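Local coordinates for protein salicylaldehyde dehydrogenase NahF (Pseudomonas putida, PDB 4JZ6) that probably oxidises salicylaldehyde to salicylate with NAD+ as the electron acceptor, a step of naphthalene degradation, at residues G355-C369 against T381-E395. Residues are numbered along the deposited sequence; the frame is centred on the assembly and turned at random.
Sequences GLFKDAIDKGAKVVC and TILDHVKSDMRIYDE
D359 reaches off the helix 355-362 to the chain just after M390, where its OD2 accepts a hydrogen bond from the backbone N of R391 at 3.0 Å. The N-H points almost straight at the oxygen (167°) but meets it from above the carboxylate plane. The chi1 of 174°, which sets CG opposite the backbone N, brings OD2 up to R391 N. A water at 2.7 Å from D359 OD2 also donates to L356 O and accepts from I392 N, tying helix to loop a second time. K363 stretches its extended chain past D389, running the opposite way, and NZ lands on D389 O at 2.7 Å while making a weak salt bridge to D359 OD1. Replacing D359 by an alanine would probably leave R391 N without this acceptor, cost the water one of the two oxygens it donates to, and take from the K363 ammonium its carboxylate mate. L356 crosses R391 at about a right angle, its CD1 and CD2 lying over one face of the guanidinium, which forms a salt bridge with E395, NH2 to OE1. The extended chain of M390 runs under the end of the helix, placing SD 3.9 Å from A365 CB and carrying CE on to K363 O, while A360 CB presses on I392 CG2. The helix then leads into an antiparallel hairpin, strands 366-369 and 381-384, at the border of the mixed sheet in this aldehyde dehydrogenase fold; a classic beta bulge sets V368 and C369 together opposite the single residue I382. On the helix side of the hairpin, L383 CD2 packs 3.6 Å from V367 CG2 and also covers one face of the F357 ring. On the other side V368 CG2 meets I382 CG2 at 3.7 Å, and helix 311-327 covers both residues; D384, paired with K366 through two backbone bonds, sends its carboxylate to R406.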
# COMPACT_ATOMS: atom_id res chain seq x y z
N GLY A 355 7.26 6.88 -33.47
CA GLY A 355 8.37 6.02 -33.11
C GLY A 355 7.89 4.59 -32.94
O GLY A 355 8.49 3.66 -33.48
N LEU A 356 6.79 4.43 -32.21
CA LEU A 356 6.16 3.13 -32.03
C LEU A 356 5.63 2.57 -33.36
O LEU A 356 5.74 1.38 -33.64
CB LEU A 356 5.01 3.23 -31.02
CG LEU A 356 5.31 3.16 -29.51
CD1 LEU A 356 5.77 1.77 -29.13
CD2 LEU A 356 6.33 4.19 -29.07
N PHE A 357 5.05 3.46 -34.17
CA PHE A 357 4.45 3.12 -35.45
C PHE A 357 5.51 2.60 -36.44
O PHE A 357 5.33 1.54 -37.04
CB PHE A 357 3.75 4.36 -36.01
CG PHE A 357 2.76 4.10 -37.11
CD1 PHE A 357 3.10 3.37 -38.24
CD2 PHE A 357 1.48 4.62 -37.03
CE1 PHE A 357 2.18 3.15 -39.25
CE2 PHE A 357 0.55 4.41 -38.04
CZ PHE A 357 0.91 3.67 -39.15
N LYS A 358 6.59 3.35 -36.62
CA LYS A 358 7.65 2.95 -37.54
C LYS A 358 8.23 1.60 -37.15
O LYS A 358 8.43 0.73 -38.00
CB LYS A 358 8.77 4.00 -37.59
CG LYS A 358 9.90 3.62 -38.55
CD LYS A 358 11.13 4.52 -38.41
CE LYS A 358 12.20 4.13 -39.43
NZ LYS A 358 13.45 4.94 -39.30
N ASP A 359 8.50 1.42 -35.86
CA ASP A 359 9.09 0.19 -35.36
C ASP A 359 8.23 -1.02 -35.70
O ASP A 359 8.72 -2.01 -36.24
CB ASP A 359 9.31 0.26 -33.85
CG ASP A 359 9.78 -1.06 -33.27
OD1 ASP A 359 11.00 -1.30 -33.23
OD2 ASP A 359 8.91 -1.87 -32.86
N ALA A 360 6.94 -0.92 -35.39
CA ALA A 360 5.98 -1.97 -35.73
C ALA A 360 5.95 -2.21 -37.23
O ALA A 360 6.02 -3.36 -37.68
CB ALA A 360 4.59 -1.59 -35.23
N ILE A 361 5.86 -1.13 -38.00
CA ILE A 361 5.73 -1.24 -39.45
C ILE A 361 6.97 -1.84 -40.12
O ILE A 361 6.86 -2.57 -41.12
CB ILE A 361 5.31 0.13 -40.07
CG1 ILE A 361 4.14 -0.07 -41.02
CG2 ILE A 361 6.47 0.83 -40.77
CD1 ILE A 361 3.00 -0.79 -40.37
N ASP A 362 8.15 -1.55 -39.57
CA ASP A 362 9.40 -2.08 -40.10
C ASP A 362 9.55 -3.56 -39.77
O ASP A 362 10.31 -4.27 -40.43
CB ASP A 362 10.60 -1.31 -39.56
CG ASP A 362 10.72 0.08 -40.16
OD1 ASP A 362 10.22 0.30 -41.28
OD2 ASP A 362 11.34 0.95 -39.51
N LYS A 363 8.81 -4.02 -38.76
CA LYS A 363 8.88 -5.40 -38.31
C LYS A 363 7.70 -6.25 -38.78
O LYS A 363 7.40 -7.27 -38.18
CB LYS A 363 8.98 -5.47 -36.78
CG LYS A 363 10.29 -4.93 -36.22
CD LYS A 363 10.31 -4.99 -34.70
CE LYS A 363 11.62 -4.46 -34.15
NZ LYS A 363 11.67 -4.53 -32.67
N GLY A 364 7.04 -5.81 -39.84
CA GLY A 364 6.01 -6.63 -40.45
C GLY A 364 4.57 -6.27 -40.16
O GLY A 364 3.65 -6.86 -40.74
N ALA A 365 4.35 -5.30 -39.26
CA ALA A 365 2.99 -4.88 -38.95
C ALA A 365 2.29 -4.34 -40.19
O ALA A 365 2.93 -3.93 -41.17
CB ALA A 365 2.98 -3.84 -37.84
N LYS A 366 0.96 -4.36 -40.16
CA LYS A 366 0.16 -4.02 -41.32
C LYS A 366 -0.88 -2.96 -40.95
O LYS A 366 -1.74 -3.20 -40.10
CB LYS A 366 -0.50 -5.30 -41.85
CG LYS A 366 -1.48 -5.10 -42.99
CD LYS A 366 -2.05 -6.44 -43.44
CE LYS A 366 -3.27 -6.25 -44.33
NZ LYS A 366 -3.02 -5.28 -45.43
N VAL A 367 -0.77 -1.78 -41.56
CA VAL A 367 -1.74 -0.73 -41.34
C VAL A 367 -3.02 -1.11 -42.08
O VAL A 367 -3.09 -1.00 -43.31
CB VAL A 367 -1.25 0.63 -41.89
CG1 VAL A 367 -2.26 1.73 -41.59
CG2 VAL A 367 0.09 0.99 -41.28
N VAL A 368 -4.02 -1.58 -41.35
CA VAL A 368 -5.27 -1.96 -42.00
C VAL A 368 -6.20 -0.77 -42.15
O VAL A 368 -7.13 -0.80 -42.95
CB VAL A 368 -5.99 -3.11 -41.27
CG1 VAL A 368 -5.29 -4.45 -41.55
CG2 VAL A 368 -6.07 -2.83 -39.78
N CYS A 369 -5.93 0.28 -41.38
CA CYS A 369 -6.62 1.55 -41.56
C CYS A 369 -5.86 2.67 -40.84
O CYS A 369 -5.12 2.42 -39.88
CB CYS A 369 -8.07 1.48 -41.07
SG CYS A 369 -8.36 2.13 -39.41
N THR A 381 -6.37 4.85 -36.33
CA THR A 381 -5.43 3.90 -36.91
C THR A 381 -5.49 2.52 -36.24
O THR A 381 -5.51 2.42 -35.02
CB THR A 381 -3.99 4.46 -36.83
OG1 THR A 381 -3.93 5.75 -37.45
CG2 THR A 381 -3.01 3.53 -37.51
N ILE A 382 -5.53 1.47 -37.05
CA ILE A 382 -5.47 0.10 -36.54
C ILE A 382 -4.33 -0.66 -37.20
O ILE A 382 -4.21 -0.69 -38.43
CB ILE A 382 -6.78 -0.67 -36.80
CG1 ILE A 382 -7.99 0.09 -36.26
CG2 ILE A 382 -6.72 -2.05 -36.18
CD1 ILE A 382 -9.31 -0.50 -36.69
N LEU A 383 -3.47 -1.28 -36.39
CA LEU A 383 -2.39 -2.11 -36.90
C LEU A 383 -2.72 -3.58 -36.66
O LEU A 383 -3.15 -3.96 -35.56
CB LEU A 383 -1.05 -1.75 -36.25
CG LEU A 383 -0.60 -0.29 -36.38
CD1 LEU A 383 0.72 -0.06 -35.66
CD2 LEU A 383 -0.48 0.07 -37.83
N ASP A 384 -2.55 -4.40 -37.70
CA ASP A 384 -2.84 -5.83 -37.62
C ASP A 384 -1.55 -6.64 -37.68
O ASP A 384 -0.52 -6.14 -38.15
CB ASP A 384 -3.77 -6.24 -38.77
CG ASP A 384 -4.40 -7.60 -38.55
OD1 ASP A 384 -4.03 -8.30 -37.57
OD2 ASP A 384 -5.27 -7.99 -39.37
N HIS A 385 -1.62 -7.89 -37.24
CA HIS A 385 -0.46 -8.78 -37.20
C HIS A 385 0.69 -8.18 -36.41
O HIS A 385 1.84 -8.18 -36.85
CB HIS A 385 0.01 -9.14 -38.61
CG HIS A 385 -1.08 -9.64 -39.50
ND1 HIS A 385 -1.61 -10.90 -39.40
CD2 HIS A 385 -1.74 -9.03 -40.52
CE1 HIS A 385 -2.55 -11.06 -40.31
NE2 HIS A 385 -2.64 -9.94 -41.01
N VAL A 386 0.36 -7.65 -35.23
CA VAL A 386 1.37 -7.15 -34.31
C VAL A 386 1.93 -8.33 -33.51
O VAL A 386 1.19 -9.21 -33.07
CB VAL A 386 0.78 -6.06 -33.40
CG1 VAL A 386 1.72 -5.74 -32.25
CG2 VAL A 386 0.48 -4.82 -34.22
N LYS A 387 3.25 -8.34 -33.34
CA LYS A 387 3.92 -9.46 -32.71
C LYS A 387 4.79 -9.00 -31.53
O LYS A 387 5.08 -7.81 -31.40
CB LYS A 387 4.77 -10.21 -33.74
CG LYS A 387 3.98 -10.87 -34.87
CD LYS A 387 3.21 -12.10 -34.37
CE LYS A 387 2.91 -13.10 -35.50
NZ LYS A 387 1.69 -12.76 -36.30
N SER A 388 5.21 -9.94 -30.70
CA SER A 388 5.86 -9.64 -29.43
C SER A 388 7.21 -8.93 -29.53
O SER A 388 7.74 -8.45 -28.52
CB SER A 388 5.98 -10.91 -28.58
OG SER A 388 6.43 -12.01 -29.36
N ASP A 389 7.77 -8.86 -30.73
CA ASP A 389 9.07 -8.20 -30.91
C ASP A 389 8.92 -6.71 -31.22
O ASP A 389 9.90 -5.97 -31.23
CB ASP A 389 9.89 -8.89 -32.01
CG ASP A 389 9.30 -8.69 -33.40
OD1 ASP A 389 8.06 -8.55 -33.51
OD2 ASP A 389 10.07 -8.68 -34.38
N MET A 390 7.69 -6.28 -31.47
CA MET A 390 7.41 -4.87 -31.74
C MET A 390 7.19 -4.12 -30.43
O MET A 390 6.57 -4.64 -29.51
CB MET A 390 6.18 -4.74 -32.63
CG MET A 390 6.28 -5.50 -33.94
SD MET A 390 4.69 -5.62 -34.78
CE MET A 390 5.07 -6.82 -36.04
N ARG A 391 7.72 -2.90 -30.35
CA ARG A 391 7.55 -2.08 -29.16
C ARG A 391 6.07 -1.84 -28.86
O ARG A 391 5.65 -1.92 -27.70
CB ARG A 391 8.26 -0.73 -29.31
CG ARG A 391 9.77 -0.83 -29.48
CD ARG A 391 10.37 0.56 -29.68
NE ARG A 391 9.92 1.48 -28.64
CZ ARG A 391 9.92 2.81 -28.77
NH1 ARG A 391 10.34 3.37 -29.90
NH2 ARG A 391 9.49 3.57 -27.77
N ILE A 392 5.28 -1.59 -29.90
CA ILE A 392 3.86 -1.27 -29.74
C ILE A 392 3.03 -2.45 -29.21
O ILE A 392 1.90 -2.27 -28.77
CB ILE A 392 3.24 -0.71 -31.04
CG1 ILE A 392 2.02 0.17 -30.73
CG2 ILE A 392 2.89 -1.83 -32.00
CD1 ILE A 392 1.52 0.96 -31.92
N TYR A 393 3.62 -3.65 -29.24
CA TYR A 393 3.00 -4.84 -28.65
C TYR A 393 2.58 -4.63 -27.19
O TYR A 393 1.51 -5.06 -26.78
CB TYR A 393 3.96 -6.02 -28.78
CG TYR A 393 3.47 -7.35 -28.25
CD1 TYR A 393 3.87 -7.82 -27.00
CD2 TYR A 393 2.66 -8.17 -29.03
CE1 TYR A 393 3.45 -9.05 -26.53
CE2 TYR A 393 2.24 -9.40 -28.56
CZ TYR A 393 2.63 -9.84 -27.31
OH TYR A 393 2.21 -11.07 -26.85
N ASP A 394 3.42 -3.96 -26.40
CA ASP A 394 3.07 -3.77 -25.00
C ASP A 394 3.31 -2.35 -24.49
O ASP A 394 2.88 -2.00 -23.39
CB ASP A 394 3.81 -4.78 -24.12
CG ASP A 394 3.20 -4.90 -22.73
OD1 ASP A 394 1.96 -4.77 -22.62
OD2 ASP A 394 3.95 -5.12 -21.76
N GLU A 395 3.99 -1.52 -25.28
CA GLU A 395 4.18 -0.13 -24.89
C GLU A 395 2.88 0.66 -25.03
O GLU A 395 2.22 0.61 -26.07
CB GLU A 395 5.28 0.52 -25.73
CG GLU A 395 6.48 0.97 -24.93
CD GLU A 395 7.75 1.03 -25.76
OE1 GLU A 395 8.13 2.14 -26.17
OE2 GLU A 395 8.35 -0.04 -26.00
O HOH W 1 6.29 -1.21 -32.53